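Local coordinates for Oxidored_FMN domain-containing protein ([Pseudomonas] geniculata N1, PDB 6L6J) that acts as a 6-hydroxypseudooxynicotine amine oxidase, probably using its bound FMN and [4Fe-4S] cluster for the redox chemistry, at residues 379-384 and 408-413; 138-143 and 187-192; 522-527 and 608-613. One frame throughout, in Å; residues are numbered along the deposited sequence.

How the contacts relate
Along the chain contact 2 closes first, then contact 1, then contact 3. They mark three separate parts of the molecule, their centres lying about 61 Å (1 and 2), about 50 Å (1 and 3) and about 53 Å (2 and 3) apart. Contact 2 belongs to the eight-stranded FMN barrel domain and joins strand 138-139 and the start of helix 142-162 to the loop before helix 197-215. Contact 1 ties the loop leading into strand 390-394 to helix 398-410 of the Rossmann-like domain that holds ADP. Contact 3 builds part of the mixed sheet of the second alpha/beta domain. Each is thus local to one part of the fold, and none bridges to another.

Contact 1 (379-384 and 408-413); sequences EKVPPA and AKRGYQ
R410, in the last turn of helix 398-410, runs its side chain along V381 and the carbonyls of P382 and P383. CB lies 3.5 Å from P382 O and near A384 N. CG, anti to the carbonyl carbon (chi1 -64°), rests 3.5 Å from V381 CG2, and CD stays near P382 O. Beyond CD the chain bends, and NE donates to P382 O at 3.1 Å; this oxygen sits near the guanidinium plane, although the nitrogen approaches from above the carbonyl plane. NH2 makes a weak bond of 3.4 Å to P383 O, while NH1 turns to G664 O and Y667 O at the C-terminal end of the chain. Y412 OH, hydrogen-bonded to H385, lies over one guanidinium face toward its rim.

The backbone joins in where A384 N donates to R410 O (2.7 Å). G411 then leaves the helix with positive phi in a Schellman motif, and the methyl of A384 sits over one face of the Y412 ring, CB 3.3 Å from its centroid, as a CH-pi contact. K409 crosses V381 and brings NZ to a lone pair of E379 O (2.8 Å); the E379 carboxylate has its salt bridge with K332. Because three of the four hydrogen bonds run from basic side chains to main-chain carbonyls, the polar part depends on the backbone course of 379-384, while V381 and A384 supply the apolar part.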
ATOM      1  N   GLU A 379     -11.413 -14.456   5.335  1.00 30.30           N
ATOM      2  CA  GLU A 379     -12.881 -14.724   5.281  1.00 33.20           C
ATOM      3  C   GLU A 379     -13.356 -15.482   6.527  1.00 36.48           C
ATOM      4  O   GLU A 379     -14.370 -15.052   7.101  1.00 39.41           O
ATOM      5  CB  GLU A 379     -13.246 -15.516   4.036  1.00 33.24           C
ATOM      6  CG  GLU A 379     -12.785 -14.853   2.746  1.00 36.09           C
ATOM      7  CD  GLU A 379     -13.351 -13.467   2.446  1.00 34.89           C
ATOM      8  OE1 GLU A 379     -14.401 -13.086   2.995  1.00 34.85           O
ATOM      9  OE2 GLU A 379     -12.742 -12.777   1.644  1.00 35.74           O
ATOM     10  N   LYS A 380     -12.657 -16.540   6.947  1.00 35.29           N
ATOM     11  CA  LYS A 380     -13.125 -17.446   8.030  1.00 38.12           C
ATOM     12  C   LYS A 380     -12.968 -16.783   9.403  1.00 36.83           C
ATOM     13  O   LYS A 380     -11.967 -16.079   9.632  1.00 38.23           O
ATOM     14  CB  LYS A 380     -12.360 -18.773   7.989  1.00 43.56           C
ATOM     15  CG  LYS A 380     -12.681 -19.661   6.794  1.00 45.89           C
ATOM     16  CD  LYS A 380     -12.067 -21.039   6.898  1.00 51.40           C
ATOM     17  CE  LYS A 380     -10.549 -21.026   6.846  1.00 55.19           C
ATOM     18  NZ  LYS A 380     -10.003 -22.351   6.446  1.00 55.61           N
ATOM     19  N   VAL A 381     -13.925 -17.019  10.298  1.00 35.60           N
ATOM     20  CA  VAL A 381     -13.849 -16.587  11.721  1.00 36.98           C
ATOM     21  C   VAL A 381     -14.198 -17.793  12.581  1.00 38.05           C
ATOM     22  O   VAL A 381     -14.919 -18.679  12.155  1.00 34.18           O
ATOM     23  CB  VAL A 381     -14.758 -15.375  12.012  1.00 39.04           C
ATOM     24  CG1 VAL A 381     -14.247 -14.110  11.332  1.00 38.36           C
ATOM     25  CG2 VAL A 381     -16.216 -15.627  11.646  1.00 37.44           C
ATOM     26  N   PRO A 382     -13.651 -17.895  13.811  1.00 46.42           N
ATOM     27  CA  PRO A 382     -14.130 -18.878  14.784  1.00 43.76           C
ATOM     28  C   PRO A 382     -15.620 -18.669  15.043  1.00 46.56           C
ATOM     29  O   PRO A 382     -16.070 -17.528  15.146  1.00 46.78           O
ATOM     30  CB  PRO A 382     -13.325 -18.585  16.060  1.00 42.25           C
ATOM     31  CG  PRO A 382     -12.095 -17.856  15.567  1.00 44.85           C
ATOM     32  CD  PRO A 382     -12.535 -17.086  14.333  1.00 46.56           C
ATOM     33  N   PRO A 383     -16.440 -19.737  15.176  1.00 49.28           N
ATOM     34  CA  PRO A 383     -17.857 -19.553  15.474  1.00 48.93           C
ATOM     35  C   PRO A 383     -17.991 -18.753  16.779  1.00 47.35           C
ATOM     36  O   PRO A 383     -17.199 -18.917  17.666  1.00 42.74           O
ATOM     37  CB  PRO A 383     -18.419 -20.981  15.578  1.00 47.16           C
ATOM     38  CG  PRO A 383     -17.402 -21.841  14.852  1.00 46.83           C
ATOM     39  CD  PRO A 383     -16.069 -21.159  15.092  1.00 47.59           C
ATOM     40  N   ALA A 384     -18.979 -17.865  16.840  1.00 52.15           N
ATOM     41  CA  ALA A 384     -19.348 -17.142  18.077  1.00 54.23           C
ATOM     42  C   ALA A 384     -19.486 -18.157  19.214  1.00 54.47           C
ATOM     43  O   ALA A 384     -20.261 -19.111  19.050  1.00 56.19           O
ATOM     44  CB  ALA A 384     -20.631 -16.377  17.853  1.00 55.41           C
ATOM     45  N   ALA A 408     -20.742 -10.077  13.773  1.00 39.66           N
ATOM     46  CA  ALA A 408     -21.866 -10.537  12.917  1.00 43.10           C
ATOM     47  C   ALA A 408     -21.480 -11.853  12.234  1.00 44.65           C
ATOM     48  O   ALA A 408     -22.301 -12.792  12.292  1.00 45.68           O
ATOM     49  CB  ALA A 408     -22.259  -9.491  11.904  1.00 45.06           C
ATOM     50  N   LYS A 409     -20.279 -11.911  11.634  1.00 46.16           N
ATOM     51  CA  LYS A 409     -19.793 -13.054  10.806  1.00 45.03           C
ATOM     52  C   LYS A 409     -19.626 -14.297  11.678  1.00 43.23           C
ATOM     53  O   LYS A 409     -19.923 -15.386  11.190  1.00 42.56           O
ATOM     54  CB  LYS A 409     -18.441 -12.759  10.153  1.00 49.12           C
ATOM     55  CG  LYS A 409     -18.460 -11.731   9.030  1.00 52.02           C
ATOM     56  CD  LYS A 409     -17.695 -12.163   7.801  1.00 50.49           C
ATOM     57  CE  LYS A 409     -16.237 -12.440   8.078  1.00 51.22           C
ATOM     58  NZ  LYS A 409     -15.462 -12.499   6.817  1.00 52.75           N
ATOM     59  N   ARG A 410     -19.143 -14.126  12.912  1.00 43.95           N
ATOM     60  CA  ARG A 410     -18.940 -15.230  13.890  1.00 42.97           C
ATOM     61  C   ARG A 410     -20.298 -15.796  14.302  1.00 44.14           C
ATOM     62  O   ARG A 410     -20.331 -16.979  14.701  1.00 49.93           O
ATOM     63  CB  ARG A 410     -18.187 -14.745  15.129  1.00 41.64           C
ATOM     64  CG  ARG A 410     -16.769 -14.269  14.859  1.00 40.86           C
ATOM     65  CD  ARG A 410     -16.056 -13.902  16.141  1.00 40.36           C
ATOM     66  NE  ARG A 410     -15.909 -15.074  16.983  1.00 40.49           N
ATOM     67  CZ  ARG A 410     -15.553 -15.068  18.259  1.00 43.08           C
ATOM     68  NH1 ARG A 410     -15.284 -13.927  18.876  1.00 42.19           N
ATOM     69  NH2 ARG A 410     -15.474 -16.222  18.909  1.00 43.21           N
ATOM     70  N   GLY A 411     -21.342 -14.964  14.240  1.00 45.19           N
ATOM     71  CA  GLY A 411     -22.760 -15.356  14.389  1.00 44.81           C
ATOM     72  C   GLY A 411     -23.443 -14.688  15.581  1.00 48.48           C
ATOM     73  O   GLY A 411     -24.623 -15.026  15.827  1.00 49.62           O
ATOM     74  N   TYR A 412     -22.761 -13.786  16.306  1.00 44.54           N
ATOM     75  CA  TYR A 412     -23.324 -13.064  17.486  1.00 44.29           C
ATOM     76  C   TYR A 412     -24.522 -12.212  17.056  1.00 43.26           C
ATOM     77  O   TYR A 412     -24.630 -11.866  15.856  1.00 43.78           O
ATOM     78  CB  TYR A 412     -22.297 -12.147  18.163  1.00 44.39           C
ATOM     79  CG  TYR A 412     -21.174 -12.868  18.861  1.00 45.90           C
ATOM     80  CD1 TYR A 412     -21.312 -13.311  20.165  1.00 47.16           C
ATOM     81  CD2 TYR A 412     -19.979 -13.139  18.212  1.00 45.05           C
ATOM     82  CE1 TYR A 412     -20.294 -14.002  20.807  1.00 44.67           C
ATOM     83  CE2 TYR A 412     -18.949 -13.823  18.840  1.00 43.23           C
ATOM     84  CZ  TYR A 412     -19.109 -14.261  20.142  1.00 43.50           C
ATOM     85  OH  TYR A 412     -18.096 -14.934  20.764  1.00 40.61           O
ATOM     86  N   GLN A 413     -25.382 -11.875  18.020  1.00 41.95           N
ATOM     87  CA  GLN A 413     -26.461 -10.861  17.851  1.00 45.13           C
ATOM     88  C   GLN A 413     -25.812  -9.486  18.022  1.00 43.27           C
ATOM     89  O   GLN A 413     -25.258  -9.248  19.098  1.00 46.87           O
ATOM     90  CB  GLN A 413     -27.608 -11.080  18.853  1.00 45.54           C
ATOM     91  CG  GLN A 413     -28.182 -12.494  18.854  1.00 43.31           C
ATOM     92  CD  GLN A 413     -28.641 -12.925  17.483  1.00 42.55           C
ATOM     93  OE1 GLN A 413     -29.231 -12.153  16.736  1.00 40.93           O
ATOM     94  NE2 GLN A 413     -28.355 -14.167  17.136  1.00 43.26           N
TER

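Contact 2 (138-143 and 187-192); sequences RTIDRQ and NKRTDD
T139, at the end of strand 138-139, brings its CG2 methyl to 4.3 Å from NH1 of R189, a loose contact; its OG1 is bonded to T125. I140 O is gripped end-on by both terminal nitrogens of R189, NH1 at 2.8 Å and NH2 at 3.2 Å. The oxygen lies almost exactly in the guanidinium plane, and the NH1 bond is the straighter of the two (161° against 136°). R189 NH1 also donates to P123 O. The I140 and R189 side chains cross at about a right angle, CG1 3.8 Å from NH1. What holds R189 in this pose is D191, met side-on: NE donates to OD1 and NH2 to OD2 (2.7 Å), each on the syn side of the carboxylate. An Asx turn, R189 N to N187 OD1, fixes the backbone just before.

Segment 138-143 runs from strand 138-139, paired with 121-122 in the excursion after barrel strand 99-105, into helix 142-162. Residues 187-192 form a loop between helix 177-182 and helix 197-215, after the neighbouring strand 166-171. The contact joins these two excursions of the TIM barrel, away from the annotated sites.

Past D141, in the N-cap position, comes R142 in the first turn of the helix. Bends at chi2 and chi3 carry its guanidinium to D192, and the pair forms a two-pronged salt bridge, NH1 to OD2 and NH2 to OD1, with the two planes 31° apart. The separations as modelled are doubtfully short. D191 OD2 adds a long ion pair with R142 NH2, 4.0 Å away and well out of the guanidinium plane, extending the network, while D192 O accepts from R202.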
ATOM      1  N   ARG A 138      30.015   0.451  -6.345  1.00 25.22           N
ATOM      2  CA  ARG A 138      31.356   0.421  -7.015  1.00 28.99           C
ATOM      3  C   ARG A 138      31.189   0.136  -8.517  1.00 27.50           C
ATOM      4  O   ARG A 138      30.311  -0.625  -8.865  1.00 31.41           O
ATOM      5  CB  ARG A 138      32.325  -0.559  -6.319  1.00 29.36           C
ATOM      6  CG  ARG A 138      32.125  -2.023  -6.684  1.00 28.19           C
ATOM      7  CD  ARG A 138      32.865  -2.942  -5.745  1.00 29.03           C
ATOM      8  NE  ARG A 138      32.599  -4.347  -6.020  1.00 31.75           N
ATOM      9  CZ  ARG A 138      33.066  -5.025  -7.079  1.00 32.20           C
ATOM     10  NH1 ARG A 138      33.846  -4.439  -7.974  1.00 32.01           N
ATOM     11  NH2 ARG A 138      32.733  -6.292  -7.242  1.00 31.53           N
ATOM     12  N   THR A 139      31.997   0.777  -9.364  1.00 29.31           N
ATOM     13  CA  THR A 139      32.187   0.452 -10.807  1.00 31.79           C
ATOM     14  C   THR A 139      32.631  -1.011 -10.893  1.00 31.99           C
ATOM     15  O   THR A 139      33.558  -1.352 -10.138  1.00 30.65           O
ATOM     16  CB  THR A 139      33.245   1.360 -11.469  1.00 32.66           C
ATOM     17  OG1 THR A 139      32.893   2.745 -11.328  1.00 28.21           O
ATOM     18  CG2 THR A 139      33.446   1.047 -12.942  1.00 31.93           C
ATOM     19  N   ILE A 140      32.004  -1.829 -11.748  1.00 33.40           N
ATOM     20  CA  ILE A 140      32.290  -3.294 -11.792  1.00 37.93           C
ATOM     21  C   ILE A 140      33.218  -3.622 -12.981  1.00 38.47           C
ATOM     22  O   ILE A 140      33.013  -3.070 -14.068  1.00 40.50           O
ATOM     23  CB  ILE A 140      30.996  -4.149 -11.735  1.00 39.23           C
ATOM     24  CG1 ILE A 140      30.012  -3.906 -12.881  1.00 38.86           C
ATOM     25  CG2 ILE A 140      30.306  -3.982 -10.388  1.00 37.91           C
ATOM     26  CD1 ILE A 140      28.827  -4.871 -12.872  1.00 37.84           C
ATOM     27  N   ASP A 141      34.246  -4.439 -12.717  1.00 40.76           N
ATOM     28  CA  ASP A 141      35.105  -5.173 -13.690  1.00 44.96           C
ATOM     29  C   ASP A 141      34.246  -5.964 -14.680  1.00 48.17           C
ATOM     30  O   ASP A 141      33.065  -6.215 -14.357  1.00 47.67           O
ATOM     31  CB  ASP A 141      35.896  -6.309 -13.018  1.00 47.36           C
ATOM     32  CG  ASP A 141      37.131  -5.921 -12.240  1.00 52.31           C
ATOM     33  OD1 ASP A 141      37.456  -4.726 -12.222  1.00 60.33           O
ATOM     34  OD2 ASP A 141      37.772  -6.831 -11.669  1.00 58.06           O
ATOM     35  N   ARG A 142      34.885  -6.483 -15.737  1.00 49.27           N
ATOM     36  CA  ARG A 142      34.369  -7.581 -16.618  1.00 48.89           C
ATOM     37  C   ARG A 142      34.298  -8.897 -15.818  1.00 42.94           C
ATOM     38  O   ARG A 142      33.335  -9.643 -15.982  1.00 44.45           O
ATOM     39  CB  ARG A 142      35.240  -7.716 -17.877  1.00 49.59           C
ATOM     40  CG  ARG A 142      35.561  -6.377 -18.539  1.00 60.11           C
ATOM     41  CD  ARG A 142      35.633  -6.328 -20.064  1.00 64.03           C
ATOM     42  NE  ARG A 142      34.626  -7.151 -20.735  1.00 69.21           N
ATOM     43  CZ  ARG A 142      33.982  -6.831 -21.851  1.00 72.05           C
ATOM     44  NH1 ARG A 142      33.088  -7.670 -22.349  1.00 71.70           N
ATOM     45  NH2 ARG A 142      34.217  -5.677 -22.455  1.00 81.56           N
ATOM     46  N   GLN A 143      35.281  -9.179 -14.973  1.00 44.68           N
ATOM     47  CA  GLN A 143      35.288 -10.390 -14.106  1.00 45.89           C
ATOM     48  C   GLN A 143      34.120 -10.324 -13.101  1.00 41.91           C
ATOM     49  O   GLN A 143      33.523 -11.358 -12.813  1.00 39.54           O
ATOM     50  CB  GLN A 143      36.644 -10.536 -13.408  1.00 48.62           C
ATOM     51  CG  GLN A 143      36.806 -11.847 -12.630  1.00 57.09           C
ATOM     52  CD  GLN A 143      36.567 -13.098 -13.452  1.00 58.71           C
ATOM     53  OE1 GLN A 143      37.294 -13.408 -14.396  1.00 57.75           O
ATOM     54  NE2 GLN A 143      35.523 -13.833 -13.101  1.00 55.46           N
ATOM     55  N   ASN A 187      24.632   4.419 -16.573  1.00 33.32           N
ATOM     56  CA  ASN A 187      25.723   3.750 -17.322  1.00 34.09           C
ATOM     57  C   ASN A 187      26.527   4.841 -18.037  1.00 36.99           C
ATOM     58  O   ASN A 187      25.907   5.589 -18.834  1.00 40.24           O
ATOM     59  CB  ASN A 187      25.192   2.673 -18.267  1.00 33.70           C
ATOM     60  CG  ASN A 187      26.284   1.764 -18.787  1.00 32.47           C
ATOM     61  OD1 ASN A 187      27.460   2.091 -18.677  1.00 34.92           O
ATOM     62  ND2 ASN A 187      25.918   0.626 -19.356  1.00 33.60           N
ATOM     63  N   LYS A 188      27.817   4.974 -17.700  1.00 37.30           N
ATOM     64  CA  LYS A 188      28.767   5.934 -18.337  1.00 40.52           C
ATOM     65  C   LYS A 188      29.967   5.162 -18.890  1.00 38.26           C
ATOM     66  O   LYS A 188      30.993   5.794 -19.189  1.00 36.14           O
ATOM     67  CB  LYS A 188      29.262   6.993 -17.343  1.00 41.85           C
ATOM     68  CG  LYS A 188      28.177   7.849 -16.693  1.00 41.45           C
ATOM     69  CD  LYS A 188      27.491   8.798 -17.627  1.00 41.79           C
ATOM     70  CE  LYS A 188      26.107   9.182 -17.143  1.00 44.22           C
ATOM     71  NZ  LYS A 188      25.462  10.198 -18.014  1.00 42.81           N
ATOM     72  N   ARG A 189      29.816   3.849 -19.039  1.00 35.39           N
ATOM     73  CA  ARG A 189      30.920   2.943 -19.418  1.00 36.65           C
ATOM     74  C   ARG A 189      31.300   3.180 -20.884  1.00 43.25           C
ATOM     75  O   ARG A 189      30.437   3.663 -21.682  1.00 42.48           O
ATOM     76  CB  ARG A 189      30.489   1.493 -19.191  1.00 38.02           C
ATOM     77  CG  ARG A 189      30.155   1.137 -17.748  1.00 34.94           C
ATOM     78  CD  ARG A 189      29.714  -0.301 -17.668  1.00 33.67           C
ATOM     79  NE  ARG A 189      30.835  -1.221 -17.863  1.00 34.40           N
ATOM     80  CZ  ARG A 189      31.544  -1.794 -16.894  1.00 32.37           C
ATOM     81  NH1 ARG A 189      31.281  -1.543 -15.622  1.00 32.64           N
ATOM     82  NH2 ARG A 189      32.534  -2.607 -17.202  1.00 29.87           N
ATOM     83  N   THR A 190      32.537   2.816 -21.238  1.00 46.63           N
ATOM     84  CA  THR A 190      33.102   2.960 -22.610  1.00 46.60           C
ATOM     85  C   THR A 190      33.520   1.598 -23.190  1.00 47.45           C
ATOM     86  O   THR A 190      34.166   1.610 -24.264  1.00 52.49           O
ATOM     87  CB  THR A 190      34.266   3.956 -22.571  1.00 46.97           C
ATOM     88  OG1 THR A 190      35.252   3.413 -21.693  1.00 48.10           O
ATOM     89  CG2 THR A 190      33.847   5.329 -22.090  1.00 48.05           C
ATOM     90  N   ASP A 191      33.177   0.489 -22.515  1.00 46.00           N
ATOM     91  CA  ASP A 191      33.440  -0.912 -22.959  1.00 46.25           C
ATOM     92  C   ASP A 191      32.190  -1.430 -23.707  1.00 43.68           C
ATOM     93  O   ASP A 191      31.323  -0.601 -24.049  1.00 42.05           O
ATOM     94  CB  ASP A 191      33.898  -1.777 -21.769  1.00 44.30           C
ATOM     95  CG  ASP A 191      32.844  -2.059 -20.705  1.00 40.01           C
ATOM     96  OD1 ASP A 191      31.767  -1.424 -20.741  1.00 38.26           O
ATOM     97  OD2 ASP A 191      33.107  -2.916 -19.855  1.00 36.56           O
ATOM     98  N   ASP A 192      32.083  -2.740 -23.960  1.00 48.20           N
ATOM     99  CA  ASP A 192      30.979  -3.330 -24.790  1.00 52.64           C
ATOM    100  C   ASP A 192      29.666  -3.432 -23.981  1.00 49.79           C
ATOM    101  O   ASP A 192      28.623  -3.789 -24.592  1.00 46.31           O
ATOM    102  CB  ASP A 192      31.354  -4.656 -25.474  1.00 50.92           C
ATOM    103  CG  ASP A 192      32.379  -5.493 -24.749  1.00 61.55           C
ATOM    104  OD1 ASP A 192      33.533  -4.996 -24.575  1.00 71.12           O
ATOM    105  OD2 ASP A 192      32.019  -6.625 -24.360  1.00 66.34           O
TER

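Contact 3 (522-527 and 608-613)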
ATOM      1  N   SER A 522      -5.711  35.074   1.581  1.00 41.74           N
ATOM      2  CA  SER A 522      -4.559  34.199   1.876  1.00 38.55           C
ATOM      3  C   SER A 522      -4.951  33.294   3.045  1.00 40.92           C
ATOM      4  O   SER A 522      -5.825  33.684   3.829  1.00 43.88           O
ATOM      5  CB  SER A 522      -3.343  35.015   2.172  1.00 37.41           C
ATOM      6  OG  SER A 522      -3.584  35.854   3.296  1.00 37.50           O
ATOM      7  N   VAL A 523      -4.357  32.105   3.127  1.00 42.29           N
ATOM      8  CA  VAL A 523      -4.554  31.165   4.266  1.00 40.23           C
ATOM      9  C   VAL A 523      -3.273  30.339   4.432  1.00 38.50           C
ATOM     10  O   VAL A 523      -2.706  29.855   3.408  1.00 34.04           O
ATOM     11  CB  VAL A 523      -5.813  30.297   4.090  1.00 39.86           C
ATOM     12  CG1 VAL A 523      -5.885  29.680   2.708  1.00 43.62           C
ATOM     13  CG2 VAL A 523      -5.913  29.215   5.148  1.00 39.38           C
ATOM     14  N   ILE A 524      -2.825  30.244   5.688  1.00 37.00           N
ATOM     15  CA  ILE A 524      -1.704  29.365   6.129  1.00 37.33           C
ATOM     16  C   ILE A 524      -2.291  28.074   6.699  1.00 34.70           C
ATOM     17  O   ILE A 524      -3.131  28.146   7.640  1.00 35.03           O
ATOM     18  CB  ILE A 524      -0.795  30.068   7.150  1.00 36.95           C
ATOM     19  CG1 ILE A 524       0.163  31.034   6.444  1.00 38.66           C
ATOM     20  CG2 ILE A 524      -0.056  29.039   7.985  1.00 36.40           C
ATOM     21  CD1 ILE A 524       0.935  31.933   7.378  1.00 38.20           C
ATOM     22  N   VAL A 525      -1.873  26.942   6.136  1.00 32.74           N
ATOM     23  CA  VAL A 525      -2.182  25.587   6.686  1.00 32.41           C
ATOM     24  C   VAL A 525      -0.907  25.117   7.353  1.00 29.48           C
ATOM     25  O   VAL A 525       0.112  25.064   6.659  1.00 30.62           O
ATOM     26  CB  VAL A 525      -2.667  24.590   5.617  1.00 31.35           C
ATOM     27  CG1 VAL A 525      -3.150  23.297   6.231  1.00 30.58           C
ATOM     28  CG2 VAL A 525      -3.764  25.193   4.761  1.00 31.75           C
ATOM     29  N   TYR A 526      -0.969  24.900   8.666  1.00 30.53           N
ATOM     30  CA  TYR A 526       0.183  24.500   9.514  1.00 28.17           C
ATOM     31  C   TYR A 526       0.051  23.007   9.786  1.00 28.97           C
ATOM     32  O   TYR A 526      -0.986  22.586  10.356  1.00 29.23           O
ATOM     33  CB  TYR A 526       0.216  25.348  10.782  1.00 28.45           C
ATOM     34  CG  TYR A 526       1.440  25.183  11.648  1.00 28.68           C
ATOM     35  CD1 TYR A 526       2.722  25.250  11.123  1.00 27.53           C
ATOM     36  CD2 TYR A 526       1.310  25.031  13.020  1.00 27.77           C
ATOM     37  CE1 TYR A 526       3.833  25.135  11.941  1.00 28.04           C
ATOM     38  CE2 TYR A 526       2.411  24.926  13.850  1.00 26.56           C
ATOM     39  CZ  TYR A 526       3.676  24.968  13.306  1.00 27.56           C
ATOM     40  OH  TYR A 526       4.751  24.843  14.135  1.00 31.95           O
ATOM     41  N   ASP A 527       1.033  22.243   9.302  1.00 29.15           N
ATOM     42  CA  ASP A 527       1.061  20.763   9.364  1.00 29.63           C
ATOM     43  C   ASP A 527       2.051  20.326  10.447  1.00 29.24           C
ATOM     44  O   ASP A 527       3.263  20.436  10.211  1.00 27.39           O
ATOM     45  CB  ASP A 527       1.405  20.171   7.998  1.00 30.60           C
ATOM     46  CG  ASP A 527       1.340  18.663   7.986  1.00 30.59           C
ATOM     47  OD1 ASP A 527       0.727  18.107   8.937  1.00 28.65           O
ATOM     48  OD2 ASP A 527       1.898  18.065   7.027  1.00 34.80           O
ATOM     49  N   MET A 608       4.338  36.372   7.898  1.00 44.79           N
ATOM     50  CA  MET A 608       3.534  35.953   6.728  1.00 44.06           C
ATOM     51  C   MET A 608       2.129  36.534   6.889  1.00 41.95           C
ATOM     52  O   MET A 608       1.510  36.328   7.947  1.00 40.72           O
ATOM     53  CB  MET A 608       3.427  34.429   6.631  1.00 46.28           C
ATOM     54  CG  MET A 608       4.772  33.721   6.522  1.00 52.74           C
ATOM     55  SD  MET A 608       4.635  31.932   6.197  1.00 53.81           S
ATOM     56  CE  MET A 608       6.355  31.611   5.814  1.00 58.91           C
ATOM     57  N   ALA A 609       1.648  37.234   5.867  1.00 39.08           N
ATOM     58  CA  ALA A 609       0.245  37.673   5.778  1.00 38.98           C
ATOM     59  C   ALA A 609      -0.624  36.408   5.744  1.00 38.65           C
ATOM     60  O   ALA A 609      -0.183  35.389   5.180  1.00 41.18           O
ATOM     61  CB  ALA A 609       0.064  38.561   4.574  1.00 40.42           C
ATOM     62  N   ALA A 610      -1.787  36.444   6.383  1.00 35.08           N
ATOM     63  CA  ALA A 610      -2.691  35.287   6.477  1.00 37.25           C
ATOM     64  C   ALA A 610      -4.073  35.754   6.945  1.00 38.17           C
ATOM     65  O   ALA A 610      -4.214  36.062   8.138  1.00 41.88           O
ATOM     66  CB  ALA A 610      -2.089  34.264   7.406  1.00 39.61           C
ATOM     67  N   ASP A 611      -5.044  35.794   6.037  1.00 34.57           N
ATOM     68  CA  ASP A 611      -6.427  36.205   6.366  1.00 39.15           C
ATOM     69  C   ASP A 611      -7.079  35.066   7.152  1.00 42.14           C
ATOM     70  O   ASP A 611      -7.864  35.355   8.070  1.00 48.38           O
ATOM     71  CB  ASP A 611      -7.156  36.643   5.097  1.00 44.04           C
ATOM     72  CG  ASP A 611      -6.540  37.894   4.484  1.00 47.96           C
ATOM     73  OD1 ASP A 611      -6.328  38.878   5.254  1.00 46.06           O
ATOM     74  OD2 ASP A 611      -6.250  37.867   3.259  1.00 46.64           O
ATOM     75  N   ALA A 612      -6.735  33.818   6.837  1.00 42.34           N
ATOM     76  CA  ALA A 612      -7.132  32.621   7.617  1.00 40.97           C
ATOM     77  C   ALA A 612      -5.891  31.778   7.956  1.00 42.77           C
ATOM     78  O   ALA A 612      -4.777  32.033   7.384  1.00 36.90           O
ATOM     79  CB  ALA A 612      -8.159  31.824   6.864  1.00 39.27           C
ATOM     80  N   VAL A 613      -6.083  30.828   8.879  1.00 39.20           N
ATOM     81  CA  VAL A 613      -5.022  29.924   9.418  1.00 37.27           C
ATOM     82  C   VAL A 613      -5.680  28.592   9.743  1.00 35.33           C
ATOM     83  O   VAL A 613      -6.633  28.621  10.556  1.00 35.78           O
ATOM     84  CB  VAL A 613      -4.369  30.520  10.680  1.00 38.37           C
ATOM     85  CG1 VAL A 613      -3.449  29.519  11.370  1.00 38.13           C
ATOM     86  CG2 VAL A 613      -3.628  31.820  10.384  1.00 36.74           C
TER
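I524 sets its CD1 methyl against the end of strand 605-609 and the turn that follows, 3.6 Å from M608 CB and 3.8 Å from A610 CB. With CG1 anti to the carbonyl carbon (chi1 -79°) and chi2 extended, that methyl is carried to M608, the two side chains crossing at about a right angle. V613, the bridge partner of I524, shares its face of the sheet; V523 and A612 occupy the opposite face, where V523 CG2 touches A612 CB at 3.8 Å.

Strand 522-527 runs parallel to the start of strand 612-621, A612 N donating to S522 O (3.1 Å) and I524 N to A612 O (3.1 Å). Strand 522-527 continues through helix 533-542 to strand 547-552 on its other edge, a beta-alpha-beta crossover of this Rossmann-like domain. At the start of the pairing, S522 OG, set between its backbone N and carbonyl carbon, accepts from D611 N at 3.1 Å. D611 answers with a weak bond from S522 N to OD2 (3.3 Å). Replacing S522 by an alanine would probably leave D611 N with little more than its weak bond to S522 O, and the turn at 610-611 less firmly fixed. The polar bonds of S522 and D611 thus fix the turn between strands 605-609 and 612-621, where I524 also packs on M608 and A610, and backbone bonds carry the parallel pairing from there.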